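Local coordinates for protein acetaldehyde dehydrogenase (Acetylating) (Geobacillus thermoglucosidasius, PDB 5J78) that probably catalyses the interconversion of acetaldehyde and acetyl-CoA with NAD(H), as an acetylating aldehyde dehydrogenase (EC 1.2.1.10), at residues A[28-39]-A[196-207]; A[42-53]-A[187-195]. All coordinates share one frame; numbering follows the deposited sequence. Where two conformers were deposited one is given.

Contact 1 (A[28-39]-A[196-207]); sequences IDLQSIQEVRNY and CITQPTMAATNE
With CG anti to the backbone N (chi1 -177°) and the chain extended beyond it, Glu-35 carries its carboxylate across to Thr-198, while Ser-32 OG and Thr-201 OG1, each between its own backbone N and carbonyl carbon, face each other. The frame is a helix-helix packing at the edge of a Rossmann-like aldehyde dehydrogenase domain: the segment axes of helix 28-39 and helix 202-207 approach to 8.1 Å at 26°, nearly parallel. Both carboxylate oxygens of Glu-35 are used. Thr-198 N donates to OE1 at 3.1 Å and Thr-198 OG1 to OE2 at 2.8 Å, both on the syn side, OG1 nearer the carboxylate plane and N clearly tilted from it; this two-point grip is consistent with a restrained rotation. An alanine here would remove both acceptors and would probably leave Thr-198 N and OG1 without their mates across the contact. Thr-201 OG1 donates to Ser-32 OG at 2.7 Å and also accepts from Ala-204 N as the N-cap of helix 202-207; Ser-32 OG in turn donates to Asp-29 O, so the cap is tied to the first turn of the other helix. Apolar contacts flank the hydroxyl pair: Val-36 CG2 on Ile-197 CD1 and Ala-204 CB, and Ile-33 CD1 on Ala-203 CB. Arg-37 pairs with Asp-29 of the second subunit, placing this edge at a subunit interface. Within the chain it forms a salt bridge: Glu-207 OE2 lies close to the guanidinium plane of Arg-37, whereas Arg-37 NE stands above the carboxylate plane, 2.9 Å from OE2.

Contact 2 (A[42-53]-A[187-195]); sequences EAKAAQKILEKM and AGAPKGLIS
Ala-46 is the shallow point of the helix face into which the 190-193 turn fits. Its CB lies 3.4 Å from Lys-191 O and 4.0 Å from Leu-193 CD1, and the ring of Pro-190 sits beside it, CG 3.4 Å from Ala-46 O. One turn further on, Ile-49 runs alongside Pro-190 with the opposite heading, its CD1 against Pro-190 CB. The extended Met-53 brings CE end-on to Pro-190 CD, 4.1 Å away, and that CE is also 3.6 Å from Gly-188 O. Thus Pro-190 is the bump, and Ala-46, Ile-49, Leu-50 and Met-53 form the hollow around it. Leu-193 starts off away from the helix, but with CG anti to its backbone N (chi1 -169°) its methyls swing back to cross Leu-50 at about a right angle, CD1 4.0 Å from Leu-50 CD2.

At the other end, Gly-192 needs to be small: a CB there would stand only 3.3 Å from Glu-42 CB, and its phi of 90° independently calls for glycine. No direct hydrogen bond joins the segments; water 2 donates to both Glu-42 O and Lys-191 O. Gly-188 ends helix 170-186 in a Schellman motif, and Pro-190 to Leu-193 form a type II beta turn entering strand 194-196: the helix-to-strand connection of a Rossmann-like alpha/beta unit, packed here against helix 28-51.

In the fold
Contacts 1 and 2 lie on successive lengths of one helix, 28-51, with centres about 20 Å apart and on the same side of the chain's centre. Their partners are also consecutive: the turn and strand 194-196 of contact 2 lead into the loop and helix 202-210 of contact 1. The chain order 28-39, 42-53, 187-195, 196-207 nests contact 2 inside the loop that contact 1 closes, and the two adjoin where Tyr-39 CB meets Ser-195 OG at 3.6 Å. The N-terminal helix thus lies along one beta-alpha segment next to strand 160-165, to which strand 194-196 pairs in the mixed sheet. Only contact 1 has neighbours from the second subunit; no other chain touches contact 2.

Contact 1 (A[28-39]-A[196-207])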
# COMPACT_ATOMS: atom_id res chain seq x y z
N ILE A 28 -11.06 -11.59 17.02
CA ILE A 28 -9.77 -12.23 17.30
C ILE A 28 -8.60 -11.43 16.67
O ILE A 28 -7.54 -11.30 17.28
CB ILE A 28 -9.74 -13.72 16.80
CG1 ILE A 28 -8.45 -14.42 17.27
CG2 ILE A 28 -9.91 -13.80 15.30
CD1 ILE A 28 -8.04 -15.61 16.43
N ASP A 29 -8.78 -10.86 15.48
CA ASP A 29 -7.70 -10.05 14.91
C ASP A 29 -7.35 -8.86 15.85
O ASP A 29 -6.18 -8.62 16.15
CB ASP A 29 -8.05 -9.57 13.49
CG ASP A 29 -9.34 -8.73 13.40
OD1 ASP A 29 -10.14 -8.60 14.36
OD2 ASP A 29 -9.57 -8.19 12.30
N LEU A 30 -8.35 -8.15 16.35
CA LEU A 30 -8.10 -7.00 17.21
C LEU A 30 -7.49 -7.42 18.54
O LEU A 30 -6.61 -6.74 19.10
CB LEU A 30 -9.39 -6.23 17.48
CG LEU A 30 -10.17 -5.71 16.27
CD1 LEU A 30 -11.39 -4.92 16.75
CD2 LEU A 30 -9.28 -4.87 15.34
N GLN A 31 -8.02 -8.52 19.08
CA GLN A 31 -7.52 -9.08 20.33
C GLN A 31 -6.09 -9.56 20.17
O GLN A 31 -5.28 -9.40 21.07
CB GLN A 31 -8.39 -10.24 20.80
CG GLN A 31 -9.79 -9.82 21.24
CD GLN A 31 -10.73 -11.00 21.39
OE1 GLN A 31 -10.41 -12.11 20.98
NE2 GLN A 31 -11.90 -10.76 21.98
N SER A 32 -5.76 -10.14 19.02
CA SER A 32 -4.39 -10.59 18.81
C SER A 32 -3.45 -9.37 18.70
O SER A 32 -2.33 -9.41 19.20
CB SER A 32 -4.30 -11.50 17.59
OG SER A 32 -4.45 -10.81 16.37
N ILE A 33 -3.90 -8.28 18.08
CA ILE A 33 -3.08 -7.06 18.07
C ILE A 33 -2.85 -6.54 19.49
O ILE A 33 -1.71 -6.23 19.87
CB ILE A 33 -3.73 -5.94 17.21
CG1 ILE A 33 -3.75 -6.34 15.74
CG2 ILE A 33 -2.93 -4.62 17.33
CD1 ILE A 33 -4.62 -5.42 14.86
N GLN A 34 -3.92 -6.45 20.27
CA GLN A 34 -3.82 -6.02 21.65
C GLN A 34 -2.81 -6.89 22.41
O GLN A 34 -1.98 -6.37 23.16
CB GLN A 34 -5.19 -6.10 22.33
CG GLN A 34 -5.21 -5.47 23.69
CD GLN A 34 -4.95 -4.00 23.63
OE1 GLN A 34 -5.84 -3.22 23.30
NE2 GLN A 34 -3.73 -3.61 23.93
N GLU A 35 -2.90 -8.20 22.22
CA GLU A 35 -1.99 -9.12 22.90
C GLU A 35 -0.53 -8.80 22.56
O GLU A 35 0.30 -8.65 23.47
CB GLU A 35 -2.33 -10.56 22.53
CG GLU A 35 -1.47 -11.61 23.25
CD GLU A 35 -1.78 -13.07 22.81
OE1 GLU A 35 -1.91 -13.35 21.61
OE2 GLU A 35 -1.89 -13.93 23.70
N VAL A 36 -0.21 -8.66 21.27
CA VAL A 36 1.14 -8.23 20.85
C VAL A 36 1.60 -6.96 21.54
O VAL A 36 2.74 -6.88 22.06
CB VAL A 36 1.20 -8.01 19.31
CG1 VAL A 36 2.51 -7.40 18.87
CG2 VAL A 36 1.00 -9.35 18.62
N ARG A 37 0.73 -5.96 21.58
CA ARG A 37 1.06 -4.69 22.24
C ARG A 37 1.35 -4.90 23.72
O ARG A 37 2.34 -4.41 24.23
CB ARG A 37 -0.05 -3.66 22.06
CG ARG A 37 -0.27 -3.28 20.58
CD ARG A 37 -1.26 -2.14 20.43
NE ARG A 37 -1.48 -1.74 19.04
CZ ARG A 37 -2.40 -0.86 18.66
NH1 ARG A 37 -3.17 -0.29 19.57
NH2 ARG A 37 -2.57 -0.54 17.38
N ASN A 38 0.52 -5.68 24.40
CA ASN A 38 0.79 -6.01 25.79
C ASN A 38 2.13 -6.74 25.99
O ASN A 38 2.87 -6.41 26.91
CB ASN A 38 -0.34 -6.86 26.36
CG ASN A 38 -1.66 -6.09 26.49
OD1 ASN A 38 -1.68 -4.88 26.59
ND2 ASN A 38 -2.76 -6.82 26.50
N TYR A 39 2.43 -7.73 25.16
CA TYR A 39 3.70 -8.44 25.27
C TYR A 39 4.90 -7.52 25.07
O TYR A 39 5.90 -7.62 25.78
CB TYR A 39 3.79 -9.58 24.25
CG TYR A 39 2.86 -10.74 24.51
CD1 TYR A 39 2.21 -10.89 25.73
CD2 TYR A 39 2.63 -11.69 23.53
CE1 TYR A 39 1.36 -11.97 25.96
CE2 TYR A 39 1.78 -12.76 23.74
CZ TYR A 39 1.15 -12.90 24.97
OH TYR A 39 0.30 -13.97 25.18
N CYS A 196 4.73 -15.46 23.93
CA CYS A 196 4.33 -16.03 22.64
C CYS A 196 2.87 -15.71 22.32
O CYS A 196 1.99 -15.87 23.17
CB CYS A 196 4.56 -17.54 22.66
SG CYS A 196 4.23 -18.44 21.13
N ILE A 197 2.64 -15.22 21.11
CA ILE A 197 1.29 -15.00 20.58
C ILE A 197 0.48 -16.31 20.69
O ILE A 197 0.92 -17.35 20.22
CB ILE A 197 1.34 -14.53 19.09
CG1 ILE A 197 1.96 -13.13 18.98
CG2 ILE A 197 -0.04 -14.50 18.47
CD1 ILE A 197 2.38 -12.77 17.57
N THR A 198 -0.71 -16.23 21.28
CA THR A 198 -1.55 -17.41 21.47
C THR A 198 -2.60 -17.57 20.37
O THR A 198 -3.06 -18.67 20.11
CB THR A 198 -2.26 -17.38 22.82
OG1 THR A 198 -3.14 -16.25 22.87
CG2 THR A 198 -1.24 -17.28 23.95
N GLN A 199 -2.96 -16.46 19.74
CA GLN A 199 -3.95 -16.43 18.68
C GLN A 199 -3.29 -15.91 17.40
O GLN A 199 -3.43 -14.72 17.08
CB GLN A 199 -5.14 -15.51 19.08
CG GLN A 199 -5.56 -15.49 20.57
CD GLN A 199 -6.25 -14.17 20.97
OE1 GLN A 199 -5.58 -13.15 21.22
NE2 GLN A 199 -7.58 -14.18 21.03
N PRO A 200 -2.56 -16.78 16.67
CA PRO A 200 -1.83 -16.28 15.49
C PRO A 200 -2.79 -15.76 14.43
O PRO A 200 -3.80 -16.40 14.15
CB PRO A 200 -1.07 -17.51 14.98
CG PRO A 200 -1.07 -18.46 16.11
CD PRO A 200 -2.33 -18.21 16.87
N THR A 201 -2.48 -14.58 13.89
CA THR A 201 -3.24 -13.99 12.80
C THR A 201 -2.31 -13.13 11.97
O THR A 201 -1.24 -12.74 12.43
CB THR A 201 -4.40 -13.10 13.30
OG1 THR A 201 -3.86 -11.94 13.94
CG2 THR A 201 -5.31 -13.85 14.26
N MET A 202 -2.73 -12.81 10.75
CA MET A 202 -1.94 -11.93 9.90
C MET A 202 -1.74 -10.58 10.58
O MET A 202 -0.63 -10.06 10.61
CB MET A 202 -2.61 -11.74 8.54
CG MET A 202 -2.43 -12.89 7.55
SD MET A 202 -2.94 -12.44 5.86
CE MET A 202 -1.94 -10.97 5.55
N ALA A 203 -2.81 -10.03 11.11
CA ALA A 203 -2.75 -8.76 11.83
C ALA A 203 -1.70 -8.77 12.95
O ALA A 203 -0.96 -7.82 13.09
CB ALA A 203 -4.12 -8.41 12.38
N ALA A 204 -1.63 -9.85 13.72
CA ALA A 204 -0.69 -9.92 14.83
C ALA A 204 0.76 -10.02 14.35
O ALA A 204 1.65 -9.39 14.90
CB ALA A 204 -1.01 -11.13 15.74
N THR A 205 0.99 -10.83 13.33
CA THR A 205 2.32 -10.96 12.73
C THR A 205 2.80 -9.60 12.24
O THR A 205 3.94 -9.18 12.49
CB THR A 205 2.32 -11.93 11.56
OG1 THR A 205 1.77 -13.18 11.99
CG2 THR A 205 3.75 -12.15 11.06
N ASN A 206 1.90 -8.90 11.57
CA ASN A 206 2.17 -7.56 11.06
C ASN A 206 2.47 -6.56 12.19
O ASN A 206 3.42 -5.77 12.12
CB ASN A 206 0.98 -7.10 10.23
CG ASN A 206 1.22 -5.78 9.54
OD1 ASN A 206 2.00 -5.68 8.59
ND2 ASN A 206 0.53 -4.75 10.01
N GLU A 207 1.66 -6.61 13.24
CA GLU A 207 1.84 -5.72 14.37
C GLU A 207 3.21 -5.98 14.99
O GLU A 207 3.96 -5.07 15.27
CB GLU A 207 0.72 -5.94 15.41
CG GLU A 207 0.72 -4.95 16.57
CD GLU A 207 0.26 -3.53 16.17
OE1 GLU A 207 -0.29 -3.36 15.07
OE2 GLU A 207 0.44 -2.60 16.98
O HOH W 1 -2.06 -1.35 14.40

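Contact 2 (A[42-53]-A[187-195])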
# COMPACT_ATOMS: atom_id res chain seq x y z
N GLU A 42 5.36 -5.22 28.14
CA GLU A 42 5.90 -6.02 29.23
C GLU A 42 7.33 -6.46 28.91
O GLU A 42 8.18 -6.49 29.80
CB GLU A 42 5.00 -7.22 29.49
CG GLU A 42 3.66 -6.83 30.12
CD GLU A 42 2.51 -7.76 29.71
OE1 GLU A 42 2.77 -8.90 29.28
OE2 GLU A 42 1.33 -7.34 29.81
N ALA A 43 7.60 -6.75 27.64
CA ALA A 43 8.95 -7.14 27.22
C ALA A 43 9.92 -5.96 27.38
O ALA A 43 11.08 -6.14 27.73
CB ALA A 43 8.93 -7.64 25.78
N LYS A 44 9.44 -4.75 27.12
CA LYS A 44 10.27 -3.56 27.30
C LYS A 44 10.73 -3.42 28.75
O LYS A 44 11.92 -3.26 29.02
CB LYS A 44 9.51 -2.32 26.86
CG LYS A 44 10.38 -1.03 26.81
CD LYS A 44 9.51 0.21 26.62
CE LYS A 44 10.31 1.52 26.78
NZ LYS A 44 11.52 1.51 25.91
N ALA A 45 9.79 -3.51 29.68
CA ALA A 45 10.13 -3.35 31.09
C ALA A 45 11.03 -4.48 31.57
O ALA A 45 11.94 -4.26 32.37
CB ALA A 45 8.85 -3.28 31.96
N ALA A 46 10.80 -5.69 31.07
CA ALA A 46 11.56 -6.85 31.51
C ALA A 46 13.02 -6.74 31.06
O ALA A 46 13.95 -7.01 31.83
CB ALA A 46 10.95 -8.12 30.98
N GLN A 47 13.21 -6.34 29.81
CA GLN A 47 14.55 -6.23 29.25
C GLN A 47 15.39 -5.19 30.00
O GLN A 47 16.59 -5.38 30.19
CB GLN A 47 14.48 -5.87 27.76
CG GLN A 47 15.83 -5.98 27.04
CD GLN A 47 16.72 -4.76 27.24
OE1 GLN A 47 16.24 -3.65 27.41
NE2 GLN A 47 18.04 -4.98 27.22
N LYS A 48 14.76 -4.10 30.41
CA LYS A 48 15.47 -3.08 31.18
C LYS A 48 16.00 -3.66 32.48
O LYS A 48 17.11 -3.36 32.91
CB LYS A 48 14.55 -1.88 31.47
CG LYS A 48 14.99 -0.60 30.81
CD LYS A 48 14.05 -0.18 29.71
CE LYS A 48 14.77 0.64 28.64
NZ LYS A 48 13.99 0.69 27.37
N ILE A 49 15.20 -4.51 33.12
CA ILE A 49 15.62 -5.17 34.33
C ILE A 49 16.72 -6.17 34.00
O ILE A 49 17.73 -6.26 34.70
CB ILE A 49 14.45 -5.90 35.02
CG1 ILE A 49 13.40 -4.88 35.45
CG2 ILE A 49 14.95 -6.72 36.23
CD1 ILE A 49 12.09 -5.50 35.93
N LEU A 50 16.54 -6.92 32.92
CA LEU A 50 17.52 -7.92 32.60
C LEU A 50 18.88 -7.26 32.34
O LEU A 50 19.92 -7.76 32.76
CB LEU A 50 17.09 -8.75 31.39
CG LEU A 50 17.98 -9.98 31.14
CD1 LEU A 50 17.74 -11.05 32.21
CD2 LEU A 50 17.77 -10.59 29.75
N GLU A 51 18.85 -6.14 31.64
CA GLU A 51 20.07 -5.49 31.17
C GLU A 51 20.97 -5.03 32.32
O GLU A 51 22.18 -4.85 32.14
CB GLU A 51 19.75 -4.28 30.28
CG GLU A 51 21.03 -3.65 29.69
CD GLU A 51 20.81 -2.70 28.51
OE1 GLU A 51 19.71 -2.70 27.89
OE2 GLU A 51 21.76 -1.95 28.18
N LYS A 52 20.38 -4.83 33.49
CA LYS A 52 21.14 -4.41 34.67
C LYS A 52 21.91 -5.54 35.36
O LYS A 52 22.76 -5.27 36.21
CB LYS A 52 20.19 -3.74 35.67
CG LYS A 52 19.62 -2.42 35.13
CD LYS A 52 18.66 -1.71 36.07
CE LYS A 52 18.24 -0.36 35.45
NZ LYS A 52 17.16 0.31 36.22
N MET A 53 21.65 -6.79 35.00
CA MET A 53 22.28 -7.92 35.70
C MET A 53 23.74 -8.17 35.32
O MET A 53 24.21 -7.78 34.25
CB MET A 53 21.48 -9.20 35.44
CG MET A 53 20.06 -9.12 35.92
SD MET A 53 19.20 -10.69 35.67
CE MET A 53 17.62 -10.29 36.37
N ALA A 187 15.30 -18.76 38.03
CA ALA A 187 16.67 -18.35 38.29
C ALA A 187 16.85 -16.82 38.38
O ALA A 187 17.96 -16.33 38.30
CB ALA A 187 17.57 -18.91 37.22
N GLY A 188 15.75 -16.09 38.52
CA GLY A 188 15.82 -14.66 38.78
C GLY A 188 15.33 -13.72 37.69
O GLY A 188 15.26 -12.49 37.90
N ALA A 189 15.01 -14.25 36.52
CA ALA A 189 14.59 -13.39 35.42
C ALA A 189 13.28 -12.67 35.78
O ALA A 189 12.49 -13.18 36.58
CB ALA A 189 14.43 -14.20 34.14
N PRO A 190 13.04 -11.49 35.19
CA PRO A 190 11.77 -10.77 35.35
C PRO A 190 10.60 -11.40 34.57
O PRO A 190 10.81 -12.02 33.51
CB PRO A 190 12.08 -9.38 34.79
CG PRO A 190 13.13 -9.65 33.78
CD PRO A 190 14.00 -10.70 34.39
N LYS A 191 9.39 -11.20 35.06
CA LYS A 191 8.20 -11.59 34.30
C LYS A 191 8.15 -10.87 32.95
O LYS A 191 8.55 -9.71 32.86
CB LYS A 191 6.92 -11.28 35.07
CG LYS A 191 6.67 -12.21 36.24
CD LYS A 191 5.48 -11.76 37.08
CE LYS A 191 5.33 -12.63 38.32
NZ LYS A 191 5.27 -14.09 38.00
N GLY A 192 7.65 -11.55 31.92
CA GLY A 192 7.37 -10.91 30.64
C GLY A 192 8.53 -10.92 29.66
O GLY A 192 8.41 -10.38 28.56
N LEU A 193 9.64 -11.54 30.05
CA LEU A 193 10.85 -11.55 29.24
C LEU A 193 10.69 -12.32 27.94
O LEU A 193 11.20 -11.90 26.88
CB LEU A 193 11.98 -12.17 30.04
CG LEU A 193 13.36 -12.00 29.42
CD1 LEU A 193 13.79 -10.53 29.44
CD2 LEU A 193 14.35 -12.86 30.15
N ILE A 194 10.02 -13.46 28.06
CA ILE A 194 9.77 -14.40 26.97
C ILE A 194 8.27 -14.62 26.89
O ILE A 194 7.64 -15.00 27.89
CB ILE A 194 10.46 -15.75 27.20
CG1 ILE A 194 11.97 -15.57 27.36
CG2 ILE A 194 10.16 -16.72 26.08
CD1 ILE A 194 12.61 -16.72 28.08
N SER A 195 7.71 -14.38 25.72
CA SER A 195 6.26 -14.46 25.51
C SER A 195 5.98 -15.06 24.15
O SER A 195 6.88 -15.16 23.31
CB SER A 195 5.60 -13.08 25.64
OG SER A 195 6.21 -12.12 24.78
O HOH W 2 7.57 -6.83 32.50